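Putative TIM-barrel metal-dependent hydrolase (Mycobacterium avium subsp. paratuberculosis S397, PDB 4DZI) probably hydrolyses an as yet unidentified substrate at a two-metal centre, as a TIM-barrel enzyme of the amidohydrolase superfamily. Local coordinates at residues C[5-10]-C[379-384]. Residues are numbered along the deposited sequence; the frame is centred on the assembly and turned at random.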
loop_
_atom_site.group_PDB
_atom_site.type_symbol
_atom_site.label_atom_id
_atom_site.label_comp_id
_atom_site.label_asym_id
_atom_site.label_seq_id
_atom_site.Cartn_x
_atom_site.Cartn_y
_atom_site.Cartn_z
ATOM N N LEU C 5 24.433 -2.249 29.892
ATOM C CA LEU C 5 23.950 -0.930 30.276
ATOM C C LEU C 5 23.980 -0.753 31.795
ATOM O O LEU C 5 23.939 -1.737 32.525
ATOM C CB LEU C 5 22.516 -0.719 29.779
ATOM C CG LEU C 5 22.306 -0.617 28.256
ATOM C CD1 LEU C 5 20.806 -0.633 27.997
ATOM C CD2 LEU C 5 22.933 0.638 27.680
ATOM N N ASN C 6 24.024 0.506 32.237
ATOM C CA ASN C 6 24.051 0.836 33.666
ATOM C C ASN C 6 22.656 0.992 34.241
ATOM O O ASN C 6 22.504 1.404 35.385
ATOM C CB ASN C 6 24.851 2.130 33.891
ATOM C CG ASN C 6 26.338 1.969 33.552
ATOM O OD1 ASN C 6 26.905 0.921 33.785
ATOM N ND2 ASN C 6 26.957 3.012 32.995
ATOM N N TYR C 7 21.624 0.683 33.451
ATOM C CA TYR C 7 20.258 0.822 33.946
ATOM C C TYR C 7 19.431 -0.289 33.328
ATOM O O TYR C 7 19.821 -0.823 32.256
ATOM C CB TYR C 7 19.679 2.188 33.548
ATOM C CG TYR C 7 19.942 2.519 32.081
ATOM C CD1 TYR C 7 19.041 2.081 31.069
ATOM C CD2 TYR C 7 21.090 3.213 31.702
ATOM C CE1 TYR C 7 19.287 2.359 29.728
ATOM C CE2 TYR C 7 21.344 3.505 30.366
ATOM C CZ TYR C 7 20.437 3.066 29.389
ATOM O OH TYR C 7 20.742 3.363 28.063
ATOM N N ARG C 8 18.333 -0.638 33.993
ATOM C CA ARG C 8 17.377 -1.637 33.447
ATOM C C ARG C 8 16.643 -0.988 32.298
ATOM O O ARG C 8 16.469 0.208 32.277
ATOM C CB ARG C 8 16.386 -2.102 34.509
ATOM C CG ARG C 8 17.055 -2.852 35.670
ATOM C CD ARG C 8 16.155 -2.820 36.908
ATOM N NE ARG C 8 16.014 -1.453 37.429
ATOM C CZ ARG C 8 15.144 -1.109 38.378
ATOM N NH1 ARG C 8 15.056 0.151 38.806
ATOM N NH2 ARG C 8 14.345 -2.039 38.884
ATOM N N VAL C 9 16.178 -1.807 31.359
ATOM C CA VAL C 9 15.483 -1.258 30.202
ATOM C C VAL C 9 13.984 -1.431 30.325
ATOM O O VAL C 9 13.488 -2.177 31.179
ATOM C CB VAL C 9 16.008 -1.887 28.901
ATOM C CG1 VAL C 9 17.514 -1.646 28.777
ATOM C CG2 VAL C 9 15.716 -3.384 28.839
ATOM N N ILE C 10 13.228 -0.735 29.467
ATOM C CA ILE C 10 11.785 -0.880 29.411
ATOM C C ILE C 10 11.519 -1.401 27.983
ATOM O O ILE C 10 11.814 -0.708 27.035
ATOM C CB ILE C 10 11.086 0.480 29.588
ATOM C CG1 ILE C 10 11.559 1.168 30.881
ATOM C CG2 ILE C 10 9.553 0.313 29.500
ATOM C CD1 ILE C 10 11.109 0.498 32.150
ATOM N N SER C 379 23.229 9.445 26.231
ATOM C CA SER C 379 21.953 9.891 26.767
ATOM C C SER C 379 20.780 9.650 25.824
ATOM O O SER C 379 19.664 9.416 26.290
ATOM C CB SER C 379 21.980 11.343 27.248
ATOM O OG SER C 379 22.338 12.205 26.203
ATOM N N ASP C 380 21.010 9.708 24.509
ATOM C CA ASP C 380 19.952 9.304 23.584
ATOM C C ASP C 380 19.649 7.800 23.649
ATOM O O ASP C 380 18.498 7.394 23.460
ATOM C CB ASP C 380 20.290 9.716 22.108
ATOM C CG ASP C 380 20.006 11.187 21.823
ATOM O OD1 ASP C 380 19.353 11.867 22.647
ATOM O OD2 ASP C 380 20.423 11.664 20.747
ATOM N N ILE C 381 20.675 6.984 23.872
ATOM C CA ILE C 381 20.458 5.540 24.057
ATOM C C ILE C 381 19.584 5.310 25.277
ATOM O O ILE C 381 18.681 4.482 25.249
ATOM C CB ILE C 381 21.769 4.753 24.136
ATOM C CG1 ILE C 381 22.455 4.815 22.770
ATOM C CG2 ILE C 381 21.525 3.296 24.536
ATOM C CD1 ILE C 381 23.882 4.323 22.749
ATOM N N ARG C 382 19.829 6.066 26.348
ATOM C CA ARG C 382 18.971 5.969 27.552
ATOM C C ARG C 382 17.522 6.335 27.251
ATOM O O ARG C 382 16.598 5.728 27.806
ATOM C CB ARG C 382 19.571 6.813 28.694
ATOM C CG ARG C 382 18.647 7.167 29.869
ATOM C CD ARG C 382 18.416 5.987 30.800
ATOM N NE ARG C 382 17.652 6.357 31.991
ATOM C CZ ARG C 382 18.170 6.468 33.218
ATOM N NH1 ARG C 382 19.471 6.262 33.430
ATOM N NH2 ARG C 382 17.372 6.777 34.239
ATOM N N LYS C 383 17.280 7.258 26.308
ATOM C CA LYS C 383 15.909 7.585 25.950
ATOM C C LYS C 383 15.293 6.415 25.211
ATOM O O LYS C 383 14.179 5.991 25.514
ATOM C CB LYS C 383 15.819 8.816 25.030
ATOM C CG LYS C 383 16.218 10.115 25.715
ATOM C CD LYS C 383 16.085 11.260 24.727
ATOM C CE LYS C 383 16.214 12.576 25.498
ATOM N NZ LYS C 383 15.890 13.782 24.684
ATOM N N ILE C 384 16.012 5.918 24.206
ATOM C CA ILE C 384 15.475 4.845 23.353
ATOM C C ILE C 384 15.246 3.550 24.139
ATOM O O ILE C 384 14.218 2.859 23.973
ATOM C CB ILE C 384 16.418 4.608 22.169
ATOM C CG1 ILE C 384 16.347 5.841 21.243
ATOM C CG2 ILE C 384 16.007 3.370 21.386
ATOM C CD1 ILE C 384 17.402 5.818 20.159
#
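Tyr7 lies beneath the bent side chain of Arg382, and this arginine-over-tyrosine packing joins the beginning and the end of the chain in an amidohydrolase TIM barrel: the residues leading into the first barrel strand, 9-15, and the last helix, 378-393. The case illustrates how an arginine can lay its aliphatic part on an aromatic ring while NE pairs with a carboxylate. CD of Arg382 makes a CH-pi contact almost exactly over the ring centre, 3.7 Å from the Tyr7 centroid and 4° off the normal. The guanidinium lies further back, over the CB end of the tyrosine, with its plane turned 43° from the ring; its cation-pi contact is therefore off-centre, CZ standing 4.9 Å from the Tyr7 centroid. With CG anti to the backbone N (chi1 163°) and a bend at chi2, the arginine chain folds back above the ring, and NE forms a salt bridge with Asp387 of the same helix. CB of Leu5 covers the opposite face, so the ring is sandwiched between its own segment and the helix. On that same Leu5 side chain, CD2 meets CG2 of Ile381 in a looser apolar contact of 4.4 Å. The phenol end reaches the helix backbone itself, Tyr7 OH sitting 3.2 Å from Arg382 CA. CG2 of Ile381 is a side-chain neighbour of the hydroxyl. Arg382 N, though 3.3 Å from Tyr7 OH, is too poorly angled for a hydrogen bond.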